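Local coordinates for putative amino acid binding protein (Streptococcus mutans, PDB 4C0R) that binds glutathione, captured here as the oxidized disulfide, and serves its import probably by handing it to the cystine ABC importer TcyBC, at residues A[8-13]-A[52-57]; A[29-34]-A[209-214]; A[34-39]-A[44-49]; A[69-74]-A[117-122]. All blocks are in the same frame, centred on the assembly; numbering follows the deposited sequence. Where two conformers were deposited one is given.

Contact 1: A[8-13]-A[52-57]. With GDS (oxidized glutathione disulfide), chain C.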
# COMPACT_ATOMS: atom_id res chain seq x y z
N ALA A 8 -2.19 -7.24 11.19
CA ALA A 8 -1.35 -6.07 11.48
C ALA A 8 -1.35 -5.07 10.33
O ALA A 8 -1.30 -5.45 9.16
CB ALA A 8 0.07 -6.50 11.79
N THR A 9 -1.47 -3.77 10.69
CA THR A 9 -1.50 -2.72 9.72
C THR A 9 -0.79 -1.51 10.26
O THR A 9 -0.61 -1.44 11.46
CB THR A 9 -2.96 -2.41 9.34
OG1 THR A 9 -3.01 -1.53 8.23
CG2 THR A 9 -3.70 -1.79 10.51
N VAL A 10 -0.44 -0.55 9.41
CA VAL A 10 0.17 0.68 9.93
C VAL A 10 -0.92 1.70 10.22
O VAL A 10 -0.85 2.44 11.21
CB VAL A 10 1.20 1.28 8.96
CG1 VAL A 10 1.92 2.42 9.62
CG2 VAL A 10 2.23 0.21 8.51
N GLY A 11 -1.94 1.80 9.37
CA GLY A 11 -3.04 2.69 9.66
C GLY A 11 -2.73 4.16 9.40
O GLY A 11 -3.47 5.04 9.90
N THR A 12 -1.73 4.42 8.55
CA THR A 12 -1.39 5.78 8.14
C THR A 12 -1.32 5.98 6.65
O THR A 12 -0.57 6.84 6.14
CB THR A 12 -0.07 6.24 8.76
OG1 THR A 12 0.97 5.39 8.29
CG2 THR A 12 -0.19 6.17 10.31
N THR A 13 -2.09 5.19 5.91
CA THR A 13 -2.08 5.20 4.47
C THR A 13 -3.50 5.30 3.89
O THR A 13 -4.04 4.31 3.37
CB THR A 13 -1.33 3.95 3.93
OG1 THR A 13 -0.08 3.79 4.65
CG2 THR A 13 -1.03 4.04 2.46
N THR A 52 7.69 -1.80 10.13
CA THR A 52 8.70 -2.87 10.17
C THR A 52 8.21 -4.03 11.07
O THR A 52 8.54 -5.17 10.81
CB THR A 52 10.10 -2.36 10.60
OG1 THR A 52 10.01 -1.67 11.83
CG2 THR A 52 10.63 -1.42 9.56
N SER A 53 7.37 -3.70 12.03
CA SER A 53 6.84 -4.69 12.97
C SER A 53 5.80 -5.60 12.33
O SER A 53 5.59 -6.72 12.78
CB SER A 53 6.22 -4.02 14.20
OG SER A 53 7.22 -3.38 14.95
N ILE A 54 5.15 -5.16 11.26
CA ILE A 54 4.24 -6.05 10.54
C ILE A 54 5.03 -7.26 10.13
O ILE A 54 4.63 -8.40 10.36
CB ILE A 54 3.63 -5.39 9.30
CG1 ILE A 54 2.66 -4.29 9.70
CG2 ILE A 54 2.91 -6.45 8.45
CD1 ILE A 54 2.12 -3.50 8.53
N PHE A 55 6.17 -7.00 9.51
CA PHE A 55 6.96 -8.08 8.95
C PHE A 55 7.64 -8.89 10.05
O PHE A 55 7.65 -10.09 9.96
CB PHE A 55 7.95 -7.50 7.93
CG PHE A 55 7.26 -6.84 6.79
CD1 PHE A 55 6.82 -7.57 5.71
CD2 PHE A 55 7.00 -5.48 6.84
CE1 PHE A 55 6.14 -6.94 4.67
CE2 PHE A 55 6.30 -4.84 5.80
CZ PHE A 55 5.89 -5.59 4.72
N SER A 56 8.17 -8.24 11.06
CA SER A 56 8.86 -9.05 12.10
C SER A 56 7.85 -9.86 12.91
O SER A 56 8.12 -10.98 13.36
CB SER A 56 9.74 -8.17 12.98
OG SER A 56 9.00 -7.22 13.69
N GLY A 57 6.65 -9.34 13.06
CA GLY A 57 5.59 -10.07 13.75
C GLY A 57 5.04 -11.22 12.95
O GLY A 57 4.67 -12.26 13.50
CD1 GDS C . 7.22 4.35 9.16
N2 GDS C . 6.61 5.46 8.40
CA2 GDS C . 5.19 5.49 8.41
C2 GDS C . 4.49 6.14 9.55
O2 GDS C . 3.31 5.83 9.82
CB2 GDS C . 4.34 4.88 7.36
SG2 GDS C . 5.26 4.27 5.97
N3 GDS C . 5.21 7.13 10.31
CA3 GDS C . 4.60 7.73 11.49
C3 GDS C . 5.31 7.04 12.65
OE3 GDS C . 5.59 7.68 13.71
OE4 GDS C . 5.66 5.83 12.60
N4 GDS C . 4.39 4.21 2.84
CA4 GDS C . 4.77 5.58 2.56
C4 GDS C . 6.12 5.62 1.94
OE5 GDS C . 6.61 4.61 1.34
OE6 GDS C . 6.73 6.73 1.97
C5 GDS C . 3.16 3.97 3.52
O5 GDS C . 2.43 4.91 3.82
CA5 GDS C . 2.94 2.57 3.87
N5 GDS C . 3.36 1.57 2.97
CB5 GDS C . 3.06 2.28 5.33
SG5 GDS C . 4.82 2.30 5.79
CA6 GDS C . 4.30 -0.19 -1.31
C6 GDS C . 4.96 -1.42 -0.71
OE7 GDS C . 6.10 -1.30 -0.19
OE8 GDS C . 4.37 -2.53 -0.72
N6 GDS C . 3.10 -0.64 -2.04
CB6 GDS C . 3.97 0.81 -0.26
CG6 GDS C . 3.34 0.09 0.96
CD6 GDS C . 2.70 1.16 1.81
O6 GDS C . 1.60 1.70 1.59
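Ile54 lies over one face of the flat peptide between Ala8 and Thr9. Its CG1 is 4.1 Å from Ala8 C, roughly above that carbon. The edges of this strand are bonded into the sheet: Ala8 bonds through its backbone with Ile65 and Ala67, and Thr9 with Gln47 and Thr49. Everything that touches across the two segments is aliphatic or backbone.

Ile54 CG1 also meets the methyl Ala8 CB at 4.0 Å. Its chain then runs on extended (chi2 175°), which carries CD1 along the strand past Thr9 CA to Val10. There CD1 packs on Val10 CG2 at 3.7 Å, the two side chains crossing at about a right angle. The same Val10 CG2 touches CB5 of the glutathione disulfide at 3.9 Å. Val10 CG2 thus stands between Ile54 and the ligand.

Beyond Val10 the chain becomes polar. Thr12 OG1 donates to ligand O2 at 2.8 Å, and Thr13 OG1 donates to ligand O5 at 2.9 Å. These are carbonyl oxygens in the two halves of the disulfide. Thr13 OG1 also bonds with Asn68 ND2, so a second-shell amide helps to position the hydroxyl. Thr12 and Thr13 both face Ser17, which makes a classic beta bulge.

Helix 51-59 belongs to the right-handed beta-alpha-beta crossover from strand 42-48 to strand 65-71. Strand 3-9 lies between those two. A ligand-binding loop at the end of such a strand is characteristic of the periplasmic-binding-protein fold.

Contact 2: A[29-34]-A[209-214]; sequences IEVAKE and KRLKKL
Arg210 reaches from helix 201-216 to the last turn of helix 27-36. Its chain is bent at both chi2 (-75°) and chi3 (-65°), which folds the guanidinium back over toward that turn. NH2 donates to Glu34 O at 2.8 Å. The oxygen lies in the guanidinium plane, while the donor is tilted out of the carbonyl plane of Glu34. NE bonds to Val35 O, so two successive carbonyls hold the group and limit its rotation. The positive charge beside this C-terminal end probably suits the helix dipole.

The side chain of Glu34 is bent at chi2 (73°). Its CG rests on Leu214, 3.9 Å from CD1 and 4.1 Å from CD2, while the carboxylate turns toward a water. That water donates to Glu34 OE2 at 3.1 Å and accepts from Arg210 NH2 at 2.7 Å. The two charged groups are therefore linked through water, with OE2 and NH2 4.8 Å apart.

Helix 27-36 is the connection in the beta-alpha-beta unit of strands 3-9 and 42-48. Helix 201-216 comes from the C-terminal part of the chain and packs against it nearly perpendicular. The local axes are 10.8 Å apart, and the gap is bridged by side chains and by backbone carbonyls of helix 27-36.

Farther down, Val31 has CG1 anti to its own nitrogen. This methyl meets Leu211 CD2 at 3.9 Å, the side chains crossing at about a right angle. Phe194 of strand 191-196 and Leu223 of helix 219-228 also touch Val31. Leu211 reaches Ser83 and Thr86 of strand 81-96, and Thr219 touches both Glu34 and Leu214.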
# COMPACT_ATOMS: atom_id res chain seq x y z
N ILE A 29 -8.83 -2.89 5.52
CA ILE A 29 -9.51 -3.26 6.74
C ILE A 29 -10.92 -3.72 6.48
O ILE A 29 -11.38 -4.74 7.03
CB ILE A 29 -9.49 -2.08 7.74
CG1 ILE A 29 -8.06 -1.62 8.04
CG2 ILE A 29 -10.20 -2.51 9.01
CD1 ILE A 29 -7.15 -2.69 8.56
N GLU A 30 -11.63 -2.97 5.64
CA GLU A 30 -13.02 -3.28 5.40
C GLU A 30 -13.16 -4.52 4.51
O GLU A 30 -14.13 -5.31 4.65
CB GLU A 30 -13.71 -2.06 4.81
CG GLU A 30 -13.69 -0.88 5.72
CD GLU A 30 -14.48 -1.03 7.04
OE1 GLU A 30 -15.25 -1.99 7.22
OE2 GLU A 30 -14.33 -0.16 7.93
N VAL A 31 -12.22 -4.73 3.58
CA VAL A 31 -12.17 -6.00 2.87
C VAL A 31 -11.96 -7.17 3.79
O VAL A 31 -12.65 -8.17 3.70
CB VAL A 31 -11.17 -6.00 1.69
CG1 VAL A 31 -11.06 -7.39 1.09
CG2 VAL A 31 -11.61 -4.96 0.59
N ALA A 32 -10.97 -7.05 4.68
CA ALA A 32 -10.75 -8.10 5.64
C ALA A 32 -12.02 -8.37 6.49
O ALA A 32 -12.39 -9.53 6.68
CB ALA A 32 -9.57 -7.74 6.54
N LYS A 33 -12.66 -7.31 6.99
CA LYS A 33 -13.88 -7.49 7.78
C LYS A 33 -14.94 -8.22 6.96
O LYS A 33 -15.63 -9.10 7.48
CB LYS A 33 -14.41 -6.17 8.31
CG LYS A 33 -13.59 -5.70 9.53
CD LYS A 33 -14.04 -4.40 10.13
CE LYS A 33 -13.15 -4.01 11.28
NZ LYS A 33 -13.79 -2.91 12.05
N GLU A 34 -15.09 -7.85 5.71
CA GLU A 34 -16.09 -8.53 4.87
C GLU A 34 -15.72 -10.00 4.63
O GLU A 34 -16.58 -10.87 4.73
CB GLU A 34 -16.27 -7.79 3.56
CG GLU A 34 -17.45 -8.26 2.72
CD GLU A 34 -18.80 -7.84 3.28
OE1 GLU A 34 -18.86 -6.79 3.97
OE2 GLU A 34 -19.76 -8.57 3.04
N LYS A 209 -10.71 -17.98 -1.05
CA LYS A 209 -12.02 -18.44 -1.41
C LYS A 209 -13.04 -17.29 -1.27
O LYS A 209 -13.91 -17.06 -2.15
CB LYS A 209 -12.42 -19.62 -0.55
N ARG A 210 -12.92 -16.56 -0.17
CA ARG A 210 -13.81 -15.41 0.05
C ARG A 210 -13.60 -14.30 -0.99
O ARG A 210 -14.55 -13.67 -1.44
CB ARG A 210 -13.64 -14.88 1.47
CG ARG A 210 -14.16 -15.86 2.55
CD ARG A 210 -15.65 -15.89 2.65
NE ARG A 210 -16.19 -14.63 3.08
CZ ARG A 210 -17.38 -14.16 2.80
NH1 ARG A 210 -18.25 -14.93 2.11
NH2 ARG A 210 -17.73 -12.96 3.20
N LEU A 211 -12.34 -13.97 -1.31
CA LEU A 211 -12.09 -12.92 -2.26
C LEU A 211 -12.70 -13.28 -3.61
O LEU A 211 -13.23 -12.40 -4.29
CB LEU A 211 -10.60 -12.64 -2.43
CG LEU A 211 -9.91 -11.99 -1.24
CD1 LEU A 211 -8.37 -11.94 -1.41
CD2 LEU A 211 -10.42 -10.61 -1.09
N LYS A 212 -12.67 -14.56 -3.97
CA LYS A 212 -13.22 -14.96 -5.30
C LYS A 212 -14.71 -14.77 -5.23
O LYS A 212 -15.32 -14.23 -6.15
CB LYS A 212 -12.87 -16.39 -5.62
CG LYS A 212 -13.52 -16.85 -6.94
N LYS A 213 -15.32 -15.15 -4.13
CA LYS A 213 -16.76 -15.02 -3.98
C LYS A 213 -17.19 -13.55 -4.01
O LYS A 213 -18.16 -13.17 -4.69
CB LYS A 213 -17.25 -15.73 -2.72
CG LYS A 213 -18.71 -15.59 -2.45
CD LYS A 213 -19.12 -16.39 -1.24
CE LYS A 213 -20.64 -16.30 -0.98
NZ LYS A 213 -21.00 -17.01 0.29
N LEU A 214 -16.44 -12.71 -3.29
CA LEU A 214 -16.76 -11.30 -3.18
C LEU A 214 -16.48 -10.55 -4.48
O LEU A 214 -17.14 -9.54 -4.78
CB LEU A 214 -16.03 -10.68 -2.00
CG LEU A 214 -16.40 -11.23 -0.62
CD1 LEU A 214 -15.44 -10.59 0.36
CD2 LEU A 214 -17.85 -11.00 -0.26
O HOH W 1 -20.09 -11.62 2.83

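Contact 3: A[34-39]-A[44-49]; sequences EVFKAS and VKYQKT
Phe36 and Val44 meet across a short connection in which Ser39 OG is gripped twice, by the backbone N-H groups of Lys41 and Tyr42. The connection joins helix 27-36 to strand 42-48 within a beta-alpha-beta crossover that starts from strand 3-9. The chain leaves the helix by a type I turn from Phe36 to Ser39. Ser39 N bonds back to Phe36 O at 3.3 Å.

On the strand side the contact is made by Val44. One methyl, CG2, comes down over a face of the Phe36 ring, 3.4 Å from CG. It is 3.7 Å from the ring centroid and 21° off the normal, a CH-pi contact. The methyl is shifted toward the attached end of the ring. The opposite face of the ring is met by Val35 CG1, also offset. The ring thus lies between two valine methyls, one on each face, which limits its tilt.

With chi1 at -174°, Val44 turns its other methyl, CG1, toward Tyr46. CG1 lies 3.3 Å above the Tyr46 ring plane, near its rim. One valine therefore touches two aromatic rings. Tyr46 OH is also near the Phe36 ring, 4.4 Å from CD2.

Phe36 also meets the ring of Phe206, with Leu203 and Val207 beside it, so helix 201-216 completes its surroundings. Asp40 and Asp43, in the connection and the start of the strand, each bind a cadmium ion together with Asp2. At the far end of the strand, Gln47 NE2 donates to Lys48 O at 2.8 Å, nearly straight at 171°.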
# COMPACT_ATOMS: atom_id res chain seq x y z
N GLU A 34 -15.09 -7.85 5.71
CA GLU A 34 -16.09 -8.53 4.87
C GLU A 34 -15.72 -10.00 4.63
O GLU A 34 -16.58 -10.87 4.73
CB GLU A 34 -16.27 -7.79 3.56
CG GLU A 34 -17.45 -8.26 2.72
CD GLU A 34 -18.80 -7.84 3.28
OE1 GLU A 34 -18.86 -6.79 3.97
OE2 GLU A 34 -19.76 -8.57 3.04
N VAL A 35 -14.46 -10.26 4.37
CA VAL A 35 -13.99 -11.65 4.25
C VAL A 35 -14.37 -12.48 5.48
O VAL A 35 -14.86 -13.61 5.39
CB VAL A 35 -12.47 -11.68 4.02
CG1 VAL A 35 -11.87 -13.04 4.30
CG2 VAL A 35 -12.17 -11.17 2.59
N PHE A 36 -14.05 -11.96 6.63
CA PHE A 36 -14.19 -12.70 7.86
C PHE A 36 -15.62 -12.74 8.45
O PHE A 36 -15.87 -13.50 9.40
CB PHE A 36 -13.12 -12.26 8.86
CG PHE A 36 -11.76 -12.77 8.51
CD1 PHE A 36 -11.44 -14.10 8.71
CD2 PHE A 36 -10.83 -11.95 7.87
CE1 PHE A 36 -10.18 -14.59 8.35
CE2 PHE A 36 -9.58 -12.43 7.49
CZ PHE A 36 -9.25 -13.76 7.71
N LYS A 37 -16.55 -11.97 7.88
CA LYS A 37 -17.96 -12.05 8.29
C LYS A 37 -18.47 -13.46 8.17
O LYS A 37 -19.36 -13.89 8.97
CB LYS A 37 -18.85 -11.20 7.39
CG LYS A 37 -19.22 -9.88 7.87
CD LYS A 37 -20.31 -9.32 6.88
N ALA A 38 -18.01 -14.23 7.17
CA ALA A 38 -18.59 -15.52 6.88
C ALA A 38 -17.82 -16.66 7.53
O ALA A 38 -17.84 -17.75 7.01
CB ALA A 38 -18.65 -15.74 5.38
N SER A 39 -17.20 -16.42 8.67
CA SER A 39 -16.41 -17.46 9.32
C SER A 39 -16.92 -17.70 10.71
O SER A 39 -17.13 -16.75 11.41
CB SER A 39 -14.96 -16.96 9.44
OG SER A 39 -14.14 -17.92 10.07
N VAL A 44 -11.07 -12.06 14.24
CA VAL A 44 -9.93 -11.23 13.86
C VAL A 44 -9.83 -10.03 14.79
O VAL A 44 -10.83 -9.42 15.19
CB VAL A 44 -10.13 -10.74 12.41
CG1 VAL A 44 -8.89 -9.98 11.91
CG2 VAL A 44 -10.41 -11.91 11.50
N LYS A 45 -8.58 -9.74 15.12
CA LYS A 45 -8.19 -8.53 15.81
C LYS A 45 -7.40 -7.69 14.84
O LYS A 45 -6.49 -8.19 14.19
CB LYS A 45 -7.35 -8.85 17.03
CG LYS A 45 -8.13 -9.64 18.06
CD LYS A 45 -7.40 -9.68 19.37
CE LYS A 45 -8.37 -9.59 20.54
NZ LYS A 45 -7.91 -10.41 21.70
N TYR A 46 -7.75 -6.42 14.75
CA TYR A 46 -7.10 -5.50 13.84
C TYR A 46 -6.18 -4.61 14.67
O TYR A 46 -6.66 -3.86 15.53
CB TYR A 46 -8.19 -4.67 13.12
CG TYR A 46 -9.11 -5.55 12.35
CD1 TYR A 46 -10.23 -6.13 12.96
CD2 TYR A 46 -8.82 -5.92 11.04
CE1 TYR A 46 -11.05 -7.03 12.25
CE2 TYR A 46 -9.63 -6.82 10.33
CZ TYR A 46 -10.74 -7.35 10.92
OH TYR A 46 -11.49 -8.28 10.22
N GLN A 47 -4.87 -4.71 14.42
CA GLN A 47 -3.87 -4.10 15.27
C GLN A 47 -3.01 -3.13 14.50
O GLN A 47 -2.35 -3.53 13.52
CB GLN A 47 -2.98 -5.19 15.81
CG GLN A 47 -1.91 -4.72 16.76
CD GLN A 47 -2.48 -3.97 17.95
OE1 GLN A 47 -3.27 -4.52 18.70
NE2 GLN A 47 -2.12 -2.71 18.08
N LYS A 48 -2.94 -1.89 14.99
CA LYS A 48 -2.05 -0.90 14.42
C LYS A 48 -0.66 -1.18 15.00
O LYS A 48 -0.51 -1.44 16.21
CB LYS A 48 -2.54 0.50 14.80
CG LYS A 48 -2.13 1.60 13.91
CD LYS A 48 -2.72 2.94 14.36
CE LYS A 48 -2.02 4.06 13.61
NZ LYS A 48 -0.65 4.16 14.19
N THR A 49 0.35 -1.15 14.17
CA THR A 49 1.70 -1.38 14.61
C THR A 49 2.67 -0.65 13.66
O THR A 49 2.22 -0.05 12.67
CB THR A 49 1.98 -2.87 14.72
OG1 THR A 49 3.20 -3.09 15.46
CG2 THR A 49 2.10 -3.50 13.34

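Contact 4: A[69-74]-A[117-122]. With GDS (oxidized glutathione disulfide), chain C.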
# COMPACT_ATOMS: atom_id res chain seq x y z
N ASN A 69 -1.73 -1.73 1.84
CA ASN A 69 -1.34 -1.36 0.45
C ASN A 69 -0.04 -2.09 0.04
O ASN A 69 0.86 -1.50 -0.57
CB ASN A 69 -1.16 0.15 0.40
CG ASN A 69 -0.82 0.71 -0.98
OD1 ASN A 69 -1.41 0.36 -1.99
ND2 ASN A 69 0.13 1.64 -0.99
N ILE A 70 0.04 -3.38 0.36
CA ILE A 70 1.29 -4.12 0.20
C ILE A 70 1.45 -4.74 -1.16
O ILE A 70 0.61 -5.50 -1.60
CB ILE A 70 1.38 -5.22 1.25
CG1 ILE A 70 1.44 -4.61 2.65
CG2 ILE A 70 2.59 -6.15 1.07
CD1 ILE A 70 1.23 -5.66 3.83
N SER A 71 2.54 -4.42 -1.84
CA SER A 71 2.87 -4.94 -3.14
C SER A 71 3.52 -6.33 -3.05
O SER A 71 4.05 -6.71 -2.03
CB SER A 71 3.95 -4.04 -3.80
OG SER A 71 3.48 -2.73 -3.98
N TYR A 72 3.48 -7.05 -4.17
CA TYR A 72 4.28 -8.27 -4.30
C TYR A 72 5.74 -7.92 -4.55
O TYR A 72 6.06 -7.12 -5.46
CB TYR A 72 3.82 -9.04 -5.54
CG TYR A 72 4.63 -10.28 -5.74
CD1 TYR A 72 4.33 -11.40 -5.00
CD2 TYR A 72 5.67 -10.32 -6.64
CE1 TYR A 72 5.05 -12.58 -5.16
CE2 TYR A 72 6.42 -11.53 -6.80
CZ TYR A 72 6.05 -12.62 -6.05
OH TYR A 72 6.74 -13.85 -6.10
N THR A 73 6.66 -8.57 -3.81
CA THR A 73 8.05 -8.62 -4.25
C THR A 73 8.54 -10.02 -4.03
O THR A 73 8.03 -10.75 -3.17
CB THR A 73 9.00 -7.68 -3.46
OG1 THR A 73 9.13 -8.15 -2.12
CG2 THR A 73 8.49 -6.24 -3.41
N LYS A 74 9.52 -10.41 -4.83
CA LYS A 74 10.16 -11.72 -4.60
C LYS A 74 10.76 -11.84 -3.20
O LYS A 74 10.63 -12.89 -2.56
CB LYS A 74 11.23 -11.95 -5.68
CG LYS A 74 10.68 -11.93 -7.10
N GLY A 117 12.10 -0.22 3.62
CA GLY A 117 11.31 -1.43 3.44
C GLY A 117 10.14 -1.21 2.51
O GLY A 117 9.44 -2.18 2.19
N ASN A 118 9.89 0.03 2.05
CA ASN A 118 8.85 0.23 1.04
C ASN A 118 9.44 0.06 -0.36
O ASN A 118 10.66 0.27 -0.56
CB ASN A 118 8.20 1.60 1.17
CG ASN A 118 7.28 1.69 2.37
OD1 ASN A 118 6.06 1.51 2.26
ND2 ASN A 118 7.86 1.94 3.53
N THR A 119 8.62 -0.32 -1.33
CA THR A 119 9.11 -0.75 -2.62
C THR A 119 9.77 0.37 -3.42
O THR A 119 10.57 0.06 -4.30
CB THR A 119 8.05 -1.37 -3.46
OG1 THR A 119 6.91 -0.50 -3.42
CG2 THR A 119 7.72 -2.75 -2.93
N THR A 120 9.47 1.61 -3.10
CA THR A 120 10.11 2.72 -3.83
C THR A 120 11.58 2.84 -3.44
O THR A 120 12.34 3.49 -4.19
CB THR A 120 9.41 4.07 -3.62
OG1 THR A 120 9.22 4.32 -2.21
CG2 THR A 120 8.06 4.07 -4.35
N VAL A 121 11.99 2.26 -2.30
CA VAL A 121 13.40 2.36 -1.93
C VAL A 121 14.30 1.61 -2.90
O VAL A 121 15.16 2.25 -3.53
CB VAL A 121 13.65 1.94 -0.46
CG1 VAL A 121 15.18 1.89 -0.16
CG2 VAL A 121 12.98 2.89 0.47
N PRO A 122 14.10 0.30 -3.11
CA PRO A 122 14.95 -0.37 -4.10
C PRO A 122 14.77 0.18 -5.52
O PRO A 122 15.66 0.15 -6.32
CB PRO A 122 14.53 -1.85 -4.01
CG PRO A 122 13.27 -1.87 -3.20
CD PRO A 122 13.31 -0.66 -2.32
CD1 GDS C . 7.22 4.35 9.16
N2 GDS C . 6.61 5.46 8.40
CA2 GDS C . 5.19 5.49 8.41
C2 GDS C . 4.49 6.14 9.55
O2 GDS C . 3.31 5.83 9.82
CB2 GDS C . 4.34 4.88 7.36
SG2 GDS C . 5.26 4.27 5.97
N3 GDS C . 5.21 7.13 10.31
CA3 GDS C . 4.60 7.73 11.49
C3 GDS C . 5.31 7.04 12.65
OE3 GDS C . 5.59 7.68 13.71
OE4 GDS C . 5.66 5.83 12.60
N4 GDS C . 4.39 4.21 2.84
CA4 GDS C . 4.77 5.58 2.56
C4 GDS C . 6.12 5.62 1.94
OE5 GDS C . 6.61 4.61 1.34
OE6 GDS C . 6.73 6.73 1.97
C5 GDS C . 3.16 3.97 3.52
O5 GDS C . 2.43 4.91 3.82
CA5 GDS C . 2.94 2.57 3.87
N5 GDS C . 3.36 1.57 2.97
CB5 GDS C . 3.06 2.28 5.33
SG5 GDS C . 4.82 2.30 5.79
CA6 GDS C . 4.30 -0.19 -1.31
C6 GDS C . 4.96 -1.42 -0.71
OE7 GDS C . 6.10 -1.30 -0.19
OE8 GDS C . 4.37 -2.53 -0.72
N6 GDS C . 3.10 -0.64 -2.04
CB6 GDS C . 3.97 0.81 -0.26
CG6 GDS C . 3.34 0.09 0.96
CD6 GDS C . 2.70 1.16 1.81
O6 GDS C . 1.60 1.70 1.59
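Thr119 (chi1 48°) and Thr73 (chi1 68°) both place the methyl anti to the carbonyl carbon, and the two CG2 atoms meet at 3.6 Å. Thr119 CG2 also touches Ser71 CB at 4.1 Å. This small apolar bridge lies beside the ligand cleft of a two-lobed periplasmic binding protein. The strand end 65-71 faces the start of helix 120-130 across the ligand. The hydroxyl of Thr73 turns elsewhere and caps Arg76 N.

The gamma-glutamyl end of one half of the glutathione disulfide fits between the segments. Ser71 N donates to carboxylate oxygen OE8 in an almost straight bond (178°). Thr119 N donates to the other oxygen, OE7, at 2.9 Å. The start of the helix probably adds some favourable field to this carboxylate.

The amino nitrogen N6 donates to Asn69 O at 2.8 Å and to Ser71 OG at 2.9 Å. Asn69 ND2 donates to the ligand carbonyl O6 at 3.0 Å, and has a weak bond with Glu163. Arg76 also bonds to the ligand.

Asn118 holds the two amide N-H groups, N4 and N5, of the same glutathione half. Its ND2 is bonded to Val115 O, which fixes the rotation of the amide. Its OD1 accepts twice: N4 donates at 3.2 Å in a nearly straight bond, and N5 more weakly, at 2.8 Å but bent.

From the N terminus, contact 1 opens at the end of strand 3-9. Helix 27-36 then starts contact 2 and, sharing Glu34, contact 3. Contact 3 closes first, on strand 42-48, and is nested inside both larger loops. Contact 1 closes next on helix 51-59, so it crosses contact 2. Contact 4 then opens and closes in series, joining the end of strand 65-71 to the start of helix 120-130. Contact 2 closes last, with helix 201-216, and encloses contact 4. Contacts 1 and 3 tie helices to the strands of one sheet, and contact 2 ties helix 27-36 to helix 201-216. Contacts 1 and 4 both reach the bound glutathione disulfide.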